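Local coordinates for protein botulinum neurotoxin type G (PDB 3MPP) that attaches the neurotoxin to the surface of host nerve cells, this fragment being the receptor-binding part of its heavy chain, at residues I69-R74 / F144-T149; Y139-F144 / P424-W429; K227-N232 / N419-P424. The protein carries 4 engineered substitutions. One frame throughout, in Å; residues are numbered along the deposited sequence.

In the fold
Contact 1 lies in the N-terminal subdomain of the receptor-binding domain and contact 3 in the C-terminal one. Contact 2 joins the two. The centres of contacts 1 and 2 are about 16 Å apart, of 2 and 3 about 10 Å, of 1 and 3 about 20 Å. Along the chain the segments of contacts 1 and 2 alternate, contact 1 closes before contact 3 opens, and contact 2 spans the whole of contact 3. Contacts 1 and 2 share Phe144, contacts 2 and 3 Pro424. Arg74, at the end of strand 67-74, reaches Asn141 and Asp426 of contact 2. The beta-sandwich and the trefoil are thus joined through loops 139-144, 227-232 and 424-429.

Contact 1 (I69-R74 / F144-T149)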
loop_
_atom_site.group_PDB
_atom_site.type_symbol
_atom_site.label_atom_id
_atom_site.label_comp_id
_atom_site.label_asym_id
_atom_site.label_seq_id
_atom_site.Cartn_x
_atom_site.Cartn_y
_atom_site.Cartn_z
ATOM N N ILE A 69 4.332 -1.541 20.140
ATOM C CA ILE A 69 4.938 -2.196 18.995
ATOM C C ILE A 69 4.406 -1.515 17.743
ATOM O O ILE A 69 3.198 -1.289 17.629
ATOM C CB ILE A 69 4.536 -3.674 18.920
ATOM C CG1 ILE A 69 4.973 -4.416 20.180
ATOM C CG2 ILE A 69 5.134 -4.331 17.677
ATOM C CD1 ILE A 69 6.456 -4.341 20.438
ATOM N N ASN A 70 5.302 -1.193 16.813
ATOM C CA ASN A 70 4.919 -0.539 15.557
ATOM C C ASN A 70 5.687 -1.151 14.399
ATOM O O ASN A 70 6.899 -1.369 14.481
ATOM C CB ASN A 70 5.166 0.977 15.644
ATOM C CG ASN A 70 5.033 1.694 14.290
ATOM O OD1 ASN A 70 3.979 1.664 13.635
ATOM N ND2 ASN A 70 6.103 2.367 13.887
ATOM N N PHE A 71 4.964 -1.468 13.332
ATOM C CA PHE A 71 5.571 -1.945 12.105
ATOM C C PHE A 71 4.518 -1.908 11.006
ATOM O O PHE A 71 3.322 -1.778 11.281
ATOM C CB PHE A 71 6.130 -3.366 12.266
ATOM C CG PHE A 71 5.087 -4.397 12.569
ATOM C CD1 PHE A 71 4.500 -5.130 11.548
ATOM C CD2 PHE A 71 4.693 -4.641 13.872
ATOM C CE1 PHE A 71 3.524 -6.082 11.823
ATOM C CE2 PHE A 71 3.728 -5.588 14.155
ATOM C CZ PHE A 71 3.138 -6.310 13.122
ATOM N N TRP A 72 4.972 -2.002 9.765
ATOM C CA TRP A 72 4.058 -2.075 8.633
ATOM C C TRP A 72 4.158 -3.490 8.111
ATOM O O TRP A 72 5.213 -4.121 8.231
ATOM C CB TRP A 72 4.472 -1.096 7.541
ATOM C CG TRP A 72 4.386 0.352 7.915
ATOM C CD1 TRP A 72 4.993 0.977 8.978
ATOM C CD2 TRP A 72 3.684 1.374 7.195
ATOM N NE1 TRP A 72 4.695 2.322 8.967
ATOM C CE2 TRP A 72 3.893 2.590 7.881
ATOM C CE3 TRP A 72 2.884 1.375 6.045
ATOM C CZ2 TRP A 72 3.335 3.796 7.450
ATOM C CZ3 TRP A 72 2.339 2.584 5.612
ATOM C CH2 TRP A 72 2.566 3.773 6.315
ATOM N N VAL A 73 3.065 -3.990 7.547
ATOM C CA VAL A 73 3.019 -5.357 7.053
ATOM C C VAL A 73 2.362 -5.395 5.668
ATOM O O VAL A 73 1.497 -4.570 5.369
ATOM C CB VAL A 73 2.255 -6.275 8.049
ATOM C CG1 VAL A 73 0.795 -5.849 8.164
ATOM C CG2 VAL A 73 2.364 -7.736 7.646
ATOM N N ARG A 74 2.794 -6.336 4.826
ATOM C CA ARG A 74 2.153 -6.594 3.532
ATOM C C ARG A 74 1.911 -8.079 3.428
ATOM O O ARG A 74 2.862 -8.851 3.391
ATOM C CB ARG A 74 3.079 -6.234 2.368
ATOM C CG ARG A 74 2.928 -4.882 1.771
ATOM C CD ARG A 74 3.653 -4.853 0.428
ATOM N NE ARG A 74 2.785 -5.385 -0.595
ATOM C CZ ARG A 74 3.168 -5.836 -1.785
ATOM N NH1 ARG A 74 4.440 -5.856 -2.165
ATOM N NH2 ARG A 74 2.240 -6.277 -2.599
ATOM N N PHE A 144 0.367 -1.647 5.111
ATOM C CA PHE A 144 -0.368 -0.833 6.063
ATOM C C PHE A 144 0.321 -0.846 7.416
ATOM O O PHE A 144 1.029 -1.789 7.745
ATOM C CB PHE A 144 -1.854 -1.202 6.152
ATOM C CG PHE A 144 -2.135 -2.556 6.754
ATOM C CD1 PHE A 144 -2.258 -2.708 8.124
ATOM C CD2 PHE A 144 -2.345 -3.664 5.938
ATOM C CE1 PHE A 144 -2.551 -3.948 8.680
ATOM C CE2 PHE A 144 -2.639 -4.895 6.485
ATOM C CZ PHE A 144 -2.742 -5.038 7.864
ATOM N N SER A 145 0.144 0.241 8.159
ATOM C CA SER A 145 0.841 0.439 9.415
ATOM C C SER A 145 0.018 -0.119 10.558
ATOM O O SER A 145 -1.198 0.046 10.593
ATOM C CB SER A 145 1.082 1.933 9.659
ATOM O OG SER A 145 1.603 2.169 10.968
ATOM N N ILE A 146 0.679 -0.777 11.501
ATOM C CA ILE A 146 -0.018 -1.211 12.697
ATOM C C ILE A 146 0.765 -0.764 13.918
ATOM O O ILE A 146 1.992 -0.754 13.907
ATOM C CB ILE A 146 -0.264 -2.736 12.727
ATOM C CG1 ILE A 146 -0.992 -3.124 14.019
ATOM C CG2 ILE A 146 1.036 -3.492 12.592
ATOM C CD1 ILE A 146 -1.621 -4.501 13.986
ATOM N N THR A 147 0.036 -0.362 14.949
ATOM C CA THR A 147 0.627 0.037 16.209
ATOM C C THR A 147 -0.182 -0.590 17.326
ATOM O O THR A 147 -1.402 -0.425 17.397
ATOM C CB THR A 147 0.633 1.574 16.390
ATOM O OG1 THR A 147 1.351 2.184 15.310
ATOM C CG2 THR A 147 1.303 1.951 17.713
ATOM N N ILE A 148 0.504 -1.330 18.183
ATOM C CA ILE A 148 -0.126 -1.930 19.341
ATOM C C ILE A 148 0.450 -1.285 20.588
ATOM O O ILE A 148 1.669 -1.240 20.758
ATOM C CB ILE A 148 0.142 -3.449 19.430
ATOM C CG1 ILE A 148 -0.335 -4.172 18.167
ATOM C CG2 ILE A 148 -0.537 -4.032 20.643
ATOM C CD1 ILE A 148 0.756 -4.393 17.144
ATOM N N THR A 149 -0.426 -0.781 21.450
ATOM C CA THR A 149 -0.006 -0.217 22.728
ATOM C C THR A 149 -0.660 -1.003 23.853
ATOM O O THR A 149 -1.726 -1.591 23.674
ATOM C CB THR A 149 -0.370 1.287 22.871
ATOM O OG1 THR A 149 -1.791 1.458 22.808
ATOM C CG2 THR A 149 0.288 2.117 21.780
#
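Phe71 and Phe144 both carry CG between the backbone N and the carbonyl carbon (chi1 63° and 68°), which stands each ring up beside its cross-strand neighbour. Ile146 has CG1 anti to the backbone N, and its CG2 branch is the one that meets Phe71. Ile146 CG2 sits over the centre of the Phe71 ring, 3.6 Å from its centroid, in a CH-pi contact. Val73 CG1 covers a face of the Phe144 ring in the same manner but nearer the rim, with 3.6 Å from Val73 CG1 to Phe144 CZ. Ile148 CD1 adds a looser contact to Ile69 CB. The other face of the sheet carries Asn70, Trp72, Ser145 and Thr147. There Ser145 CB lies over the five-membered ring of Trp72, 3.6 Å from its centroid, and the indole NE1 is hydrogen-bonded to Gln220.

The two segments are neighbouring antiparallel strands of the N-terminal subdomain, a lectin-like beta-sandwich. Ile69 pairs with Ile148, Phe71 with Ile146 and Val73 with Phe144 as hydrogen-bonded pairs. Six backbone bonds tie them, among them Ile146 N to Phe71 O at 2.8 Å and Val73 N to Phe144 O at 3.0 Å. Asn70 with Thr147 and Trp72 with Ser145 are the non-hydrogen-bonded pairs between them. At these, CA-H groups approach carbonyl oxygens, as Trp72 CA does Phe144 O at 3.2 Å. Strand 195-204 flanks 69-74 and strand 156-160 flanks 144-149. Ile69 and Ile148 pack against Trp114, and Ile146 against Ile112, both of strand 111-117, which belongs to the other sheet of the sandwich.

Contact 2 (Y139-F144 / P424-W429); sequences YINKWF and PVDEGW
Asp426 meets Asn141 where a loop of the C-terminal subdomain faces a loop of the N-terminal one. Ile140 and Asn141 occupy the corner of a type II turn from Tyr139 to Lys142. A chi1 of -176° swings Asp426 CG away from its backbone N, and OD2 takes a nearly straight hydrogen bond from Asn141 ND2 at 2.8 Å, 171° at the hydrogen. The acceptor lies in the plane of the asparagine amide, while the donor comes from above the carboxylate plane. Asp426 OD2 also forms a salt bridge with Arg74, which hydrogen-bonds Asn141 O as well. From the opposite face of the carboxylate to Asn141, Gly428 N reaches Asp426 OD2 at 2.9 Å, closing an Asx turn at the start of the type I turn from Asp426 to Trp429. At Gly428 the amide of Asn141 lies close against the backbone, with Asn141 OD1 3.3 Å from Gly428 CA. Trp429 then turns the rim of its indole to Ile140: Ile140 CG2 comes to the ring edge, 3.5 Å from Trp429 CZ3. Trp429 NE1 is hydrogen-bonded to Glu431. One carboxylate oxygen thus serves three donors, and the arginine would probably favour the charged form of Asp426 in this buried subdomain interface.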
loop_
_atom_site.group_PDB
_atom_site.type_symbol
_atom_site.label_atom_id
_atom_site.label_comp_id
_atom_site.label_asym_id
_atom_site.label_seq_id
_atom_site.Cartn_x
_atom_site.Cartn_y
_atom_site.Cartn_z
ATOM N N TYR A 139 -6.495 -2.894 2.191
ATOM C CA TYR A 139 -5.597 -3.716 3.020
ATOM C C TYR A 139 -4.982 -4.937 2.322
ATOM O O TYR A 139 -3.800 -5.241 2.509
ATOM C CB TYR A 139 -6.324 -4.159 4.294
ATOM C CG TYR A 139 -6.860 -2.991 5.087
ATOM C CD1 TYR A 139 -6.014 -2.241 5.888
ATOM C CD2 TYR A 139 -8.207 -2.627 5.023
ATOM C CE1 TYR A 139 -6.483 -1.141 6.616
ATOM C CE2 TYR A 139 -8.693 -1.528 5.762
ATOM C CZ TYR A 139 -7.813 -0.793 6.543
ATOM O OH TYR A 139 -8.247 0.282 7.276
ATOM N N ILE A 140 -5.781 -5.648 1.541
ATOM C CA ILE A 140 -5.290 -6.876 0.909
ATOM C C ILE A 140 -4.076 -6.640 0.020
ATOM O O ILE A 140 -4.146 -5.877 -0.942
ATOM C CB ILE A 140 -6.404 -7.590 0.125
ATOM C CG1 ILE A 140 -7.532 -7.970 1.089
ATOM C CG2 ILE A 140 -5.871 -8.861 -0.534
ATOM C CD1 ILE A 140 -8.769 -8.576 0.404
ATOM N N ASN A 141 -2.962 -7.294 0.359
ATOM C CA ASN A 141 -1.698 -7.192 -0.394
ATOM C C ASN A 141 -1.053 -5.804 -0.403
ATOM O O ASN A 141 -0.136 -5.539 -1.190
ATOM C CB ASN A 141 -1.855 -7.673 -1.846
ATOM C CG ASN A 141 -0.525 -8.080 -2.463
ATOM O OD1 ASN A 141 0.296 -8.726 -1.805
ATOM N ND2 ASN A 141 -0.299 -7.694 -3.729
ATOM N N LYS A 142 -1.524 -4.923 0.474
ATOM C CA LYS A 142 -1.032 -3.546 0.520
ATOM C C LYS A 142 -0.299 -3.284 1.816
ATOM O O LYS A 142 -0.713 -3.773 2.866
ATOM C CB LYS A 142 -2.206 -2.564 0.448
ATOM C CG LYS A 142 -3.013 -2.653 -0.845
ATOM C CD LYS A 142 -4.050 -1.546 -0.948
ATOM C CE LYS A 142 -4.755 -1.660 -2.282
ATOM N NZ LYS A 142 -5.805 -0.643 -2.549
ATOM N N TRP A 143 0.768 -2.491 1.753
ATOM C CA TRP A 143 1.424 -2.025 2.965
ATOM C C TRP A 143 0.430 -1.282 3.842
ATOM O O TRP A 143 -0.276 -0.395 3.379
ATOM C CB TRP A 143 2.574 -1.077 2.637
ATOM C CG TRP A 143 3.796 -1.757 2.155
ATOM C CD1 TRP A 143 4.325 -1.696 0.897
ATOM C CD2 TRP A 143 4.670 -2.600 2.919
ATOM N NE1 TRP A 143 5.471 -2.452 0.828
ATOM C CE2 TRP A 143 5.705 -3.020 2.053
ATOM C CE3 TRP A 143 4.678 -3.043 4.244
ATOM C CZ2 TRP A 143 6.740 -3.856 2.472
ATOM C CZ3 TRP A 143 5.702 -3.887 4.659
ATOM C CH2 TRP A 143 6.719 -4.282 3.778
ATOM N N PHE A 144 0.367 -1.647 5.111
ATOM C CA PHE A 144 -0.368 -0.833 6.063
ATOM C C PHE A 144 0.321 -0.846 7.416
ATOM O O PHE A 144 1.029 -1.789 7.745
ATOM C CB PHE A 144 -1.854 -1.202 6.152
ATOM C CG PHE A 144 -2.135 -2.556 6.754
ATOM C CD1 PHE A 144 -2.258 -2.708 8.124
ATOM C CD2 PHE A 144 -2.345 -3.664 5.938
ATOM C CE1 PHE A 144 -2.551 -3.948 8.680
ATOM C CE2 PHE A 144 -2.639 -4.895 6.485
ATOM C CZ PHE A 144 -2.742 -5.038 7.864
ATOM N N PRO A 424 0.946 -2.169 -10.563
ATOM C CA PRO A 424 1.770 -3.180 -11.227
ATOM C C PRO A 424 1.295 -4.586 -10.889
ATOM O O PRO A 424 0.736 -4.800 -9.808
ATOM C CB PRO A 424 3.155 -2.980 -10.603
ATOM C CG PRO A 424 2.886 -2.310 -9.245
ATOM C CD PRO A 424 1.471 -1.776 -9.240
ATOM N N VAL A 425 1.533 -5.536 -11.791
ATOM C CA VAL A 425 1.278 -6.943 -11.498
ATOM C C VAL A 425 2.196 -7.369 -10.361
ATOM O O VAL A 425 3.404 -7.174 -10.441
ATOM C CB VAL A 425 1.566 -7.854 -12.713
ATOM C CG1 VAL A 425 1.319 -9.306 -12.330
ATOM C CG2 VAL A 425 0.715 -7.450 -13.911
ATOM N N ASP A 426 1.624 -7.947 -9.305
ATOM C CA ASP A 426 2.385 -8.257 -8.098
ATOM C C ASP A 426 2.118 -9.714 -7.749
ATOM O O ASP A 426 1.002 -10.188 -7.938
ATOM C CB ASP A 426 1.927 -7.341 -6.949
ATOM C CG ASP A 426 2.731 -7.542 -5.677
ATOM O OD1 ASP A 426 3.850 -6.988 -5.568
ATOM O OD2 ASP A 426 2.231 -8.236 -4.771
ATOM N N GLU A 427 3.123 -10.421 -7.232
ATOM C CA GLU A 427 2.950 -11.840 -6.902
ATOM C C GLU A 427 1.904 -12.096 -5.837
ATOM O O GLU A 427 1.348 -13.192 -5.774
ATOM C CB GLU A 427 4.281 -12.496 -6.477
ATOM C CG GLU A 427 4.808 -12.028 -5.141
ATOM C CD GLU A 427 5.965 -12.885 -4.636
ATOM O OE1 GLU A 427 6.146 -14.008 -5.139
ATOM O OE2 GLU A 427 6.690 -12.437 -3.731
ATOM N N GLY A 428 1.652 -11.100 -4.981
ATOM C CA GLY A 428 0.692 -11.259 -3.908
ATOM C C GLY A 428 -0.743 -11.015 -4.348
ATOM O O GLY A 428 -1.649 -11.018 -3.522
ATOM N N TRP A 429 -0.947 -10.782 -5.641
ATOM C CA TRP A 429 -2.300 -10.565 -6.188
ATOM C C TRP A 429 -2.393 -11.194 -7.579
ATOM O O TRP A 429 -1.887 -10.639 -8.550
ATOM C CB TRP A 429 -2.632 -9.070 -6.293
ATOM C CG TRP A 429 -4.097 -8.812 -6.675
ATOM C CD1 TRP A 429 -4.652 -8.914 -7.922
ATOM C CD2 TRP A 429 -5.177 -8.475 -5.782
ATOM N NE1 TRP A 429 -6.010 -8.644 -7.867
ATOM C CE2 TRP A 429 -6.355 -8.372 -6.564
ATOM C CE3 TRP A 429 -5.256 -8.221 -4.406
ATOM C CZ2 TRP A 429 -7.590 -8.030 -6.014
ATOM C CZ3 TRP A 429 -6.492 -7.886 -3.853
ATOM C CH2 TRP A 429 -7.642 -7.789 -4.661
#

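Contact 3 (K227-N232 / N419-P424); sequences KDFWGN and NWQFIP
A type I beta turn from Asp228 to Gly231 packs against strand 420-423 of the C-terminal subdomain, a beta-trefoil. Phe229 N donates to Phe422 O at 2.9 Å, tilted 30° from the carbonyl plane. A water accepts from Phe422 N and donates to Lys227 O, so the main chain of Phe422 is gripped on both its N and its O. With Phe229 CG turned opposite its own N (chi1 -176°), the ring lies alongside Ile423. Ile423 CD1 sits over the Phe229 ring face, 4.0 Å from its centroid. The Gln421 side chain runs at about a right angle to that of Phe229, with ring and amide planes 41° apart. Gln421 OE1 lies 3.3 Å from Phe229 CD1, and NE2 is bonded to Asn362. Trp230 turns its edge to Pro424: NE1 donates to Pro424 O at 2.9 Å, almost straight and in the indole plane. The proline ring slides along the indole, Pro424 CD 3.6 Å from Trp230 CD1. Asp228 OD1 accepts from Asn232 N, just beyond the turn. Strand 239-244 pairs with strand 420-423, and its Phe243 meets the Phe229 ring edge-to-face. On the side of the N-terminal subdomain, Trp230 and Asn232 touch Arg74 of strand 67-74.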
loop_
_atom_site.group_PDB
_atom_site.type_symbol
_atom_site.label_atom_id
_atom_site.label_comp_id
_atom_site.label_asym_id
_atom_site.label_seq_id
_atom_site.Cartn_x
_atom_site.Cartn_y
_atom_site.Cartn_z
ATOM N N LYS A 227 3.873 6.725 -4.595
ATOM C CA LYS A 227 3.774 5.299 -4.396
ATOM C C LYS A 227 2.833 4.658 -5.394
ATOM O O LYS A 227 2.031 5.347 -6.011
ATOM C CB LYS A 227 3.278 5.037 -2.972
ATOM C CG LYS A 227 4.410 5.187 -1.944
ATOM C CD LYS A 227 3.901 5.656 -0.617
ATOM C CE LYS A 227 5.061 6.236 0.194
ATOM N NZ LYS A 227 4.617 7.395 1.004
ATOM N N ASP A 228 2.928 3.335 -5.523
ATOM C CA ASP A 228 1.966 2.561 -6.311
ATOM C C ASP A 228 0.807 2.063 -5.434
ATOM O O ASP A 228 0.746 2.343 -4.231
ATOM C CB ASP A 228 2.658 1.414 -7.093
ATOM C CG ASP A 228 3.245 0.319 -6.185
ATOM O OD1 ASP A 228 2.867 0.222 -5.001
ATOM O OD2 ASP A 228 4.082 -0.464 -6.674
ATOM N N PHE A 229 -0.138 1.371 -6.066
ATOM C CA PHE A 229 -1.345 0.864 -5.431
ATOM C C PHE A 229 -1.001 -0.007 -4.209
ATOM O O PHE A 229 -1.762 -0.060 -3.237
ATOM C CB PHE A 229 -2.076 0.036 -6.490
ATOM C CG PHE A 229 -3.418 -0.513 -6.071
ATOM C CD1 PHE A 229 -4.563 0.278 -6.138
ATOM C CD2 PHE A 229 -3.549 -1.848 -5.721
ATOM C CE1 PHE A 229 -5.800 -0.251 -5.830
ATOM C CE2 PHE A 229 -4.785 -2.385 -5.394
ATOM C CZ PHE A 229 -5.915 -1.581 -5.446
ATOM N N TRP A 230 0.135 -0.708 -4.266
ATOM C CA TRP A 230 0.521 -1.612 -3.168
ATOM C C TRP A 230 1.241 -0.874 -2.026
ATOM O O TRP A 230 1.436 -1.427 -0.941
ATOM C CB TRP A 230 1.395 -2.757 -3.696
ATOM C CG TRP A 230 0.791 -3.443 -4.887
ATOM C CD1 TRP A 230 1.321 -3.517 -6.149
ATOM C CD2 TRP A 230 -0.466 -4.145 -4.938
ATOM N NE1 TRP A 230 0.477 -4.232 -6.977
ATOM C CE2 TRP A 230 -0.626 -4.621 -6.260
ATOM C CE3 TRP A 230 -1.468 -4.406 -4.000
ATOM C CZ2 TRP A 230 -1.748 -5.342 -6.664
ATOM C CZ3 TRP A 230 -2.582 -5.132 -4.400
ATOM C CH2 TRP A 230 -2.710 -5.599 -5.720
ATOM N N GLY A 231 1.648 0.365 -2.282
ATOM C CA GLY A 231 2.362 1.163 -1.296
ATOM C C GLY A 231 3.875 1.178 -1.442
ATOM O O GLY A 231 4.569 1.651 -0.546
ATOM N N ASN A 232 4.391 0.639 -2.547
ATOM C CA ASN A 232 5.819 0.746 -2.853
ATOM C C ASN A 232 6.122 1.962 -3.725
ATOM O O ASN A 232 5.222 2.509 -4.371
ATOM C CB ASN A 232 6.308 -0.526 -3.551
ATOM C CG ASN A 232 6.451 -1.680 -2.592
ATOM O OD1 ASN A 232 6.821 -1.486 -1.436
ATOM N ND2 ASN A 232 6.156 -2.883 -3.060
ATOM N N ASN A 419 -7.960 11.682 -8.665
ATOM C CA ASN A 419 -6.960 10.963 -7.866
ATOM C C ASN A 419 -6.773 9.572 -8.420
ATOM O O ASN A 419 -7.736 8.819 -8.536
ATOM C CB ASN A 419 -7.374 10.895 -6.397
ATOM C CG ASN A 419 -7.530 12.265 -5.786
ATOM O OD1 ASN A 419 -6.781 13.181 -6.119
ATOM N ND2 ASN A 419 -8.509 12.418 -4.894
ATOM N N TRP A 420 -5.523 9.234 -8.732
ATOM C CA TRP A 420 -5.202 7.987 -9.405
ATOM C C TRP A 420 -4.208 7.155 -8.619
ATOM O O TRP A 420 -3.422 7.697 -7.829
ATOM C CB TRP A 420 -4.577 8.300 -10.772
ATOM C CG TRP A 420 -5.456 9.138 -11.696
ATOM C CD1 TRP A 420 -5.443 10.504 -11.833
ATOM C CD2 TRP A 420 -6.463 8.653 -12.613
ATOM N NE1 TRP A 420 -6.387 10.895 -12.778
ATOM C CE2 TRP A 420 -7.015 9.784 -13.273
ATOM C CE3 TRP A 420 -6.950 7.383 -12.936
ATOM C CZ2 TRP A 420 -8.024 9.673 -14.241
ATOM C CZ3 TRP A 420 -7.956 7.275 -13.901
ATOM C CH2 TRP A 420 -8.488 8.418 -14.530
ATOM N N GLN A 421 -4.243 5.843 -8.846
ATOM C CA GLN A 421 -3.164 4.971 -8.394
ATOM C C GLN A 421 -2.716 4.076 -9.535
ATOM O O GLN A 421 -3.510 3.705 -10.409
ATOM C CB GLN A 421 -3.614 4.124 -7.196
ATOM C CG GLN A 421 -4.017 4.971 -5.974
ATOM C CD GLN A 421 -4.419 4.119 -4.792
ATOM O OE1 GLN A 421 -3.839 3.060 -4.554
ATOM N NE2 GLN A 421 -5.409 4.585 -4.033
ATOM N N PHE A 422 -1.437 3.741 -9.524
ATOM C CA PHE A 422 -0.851 2.886 -10.540
ATOM C C PHE A 422 -0.669 1.462 -9.991
ATOM O O PHE A 422 -0.083 1.269 -8.915
ATOM C CB PHE A 422 0.491 3.466 -10.986
ATOM C CG PHE A 422 0.363 4.768 -11.784
ATOM C CD1 PHE A 422 0.216 4.746 -13.170
ATOM C CD2 PHE A 422 0.389 6.000 -11.146
ATOM C CE1 PHE A 422 0.102 5.927 -13.908
ATOM C CE2 PHE A 422 0.279 7.201 -11.880
ATOM C CZ PHE A 422 0.131 7.156 -13.261
ATOM N N ILE A 423 -1.150 0.474 -10.737
ATOM C CA ILE A 423 -1.151 -0.917 -10.272
ATOM C C ILE A 423 -0.221 -1.799 -11.117
ATOM O O ILE A 423 -0.538 -2.128 -12.254
ATOM C CB ILE A 423 -2.579 -1.537 -10.334
ATOM C CG1 ILE A 423 -3.624 -0.585 -9.751
ATOM C CG2 ILE A 423 -2.610 -2.873 -9.598
ATOM C CD1 ILE A 423 -5.052 -1.216 -9.706
ATOM N N PRO A 424 0.946 -2.169 -10.563
ATOM C CA PRO A 424 1.770 -3.180 -11.227
ATOM C C PRO A 424 1.295 -4.586 -10.889
ATOM O O PRO A 424 0.736 -4.800 -9.808
ATOM C CB PRO A 424 3.155 -2.980 -10.603
ATOM C CG PRO A 424 2.886 -2.310 -9.245
ATOM C CD PRO A 424 1.471 -1.776 -9.240
HETATM O O HOH W 1 -0.320 5.049 -7.142
#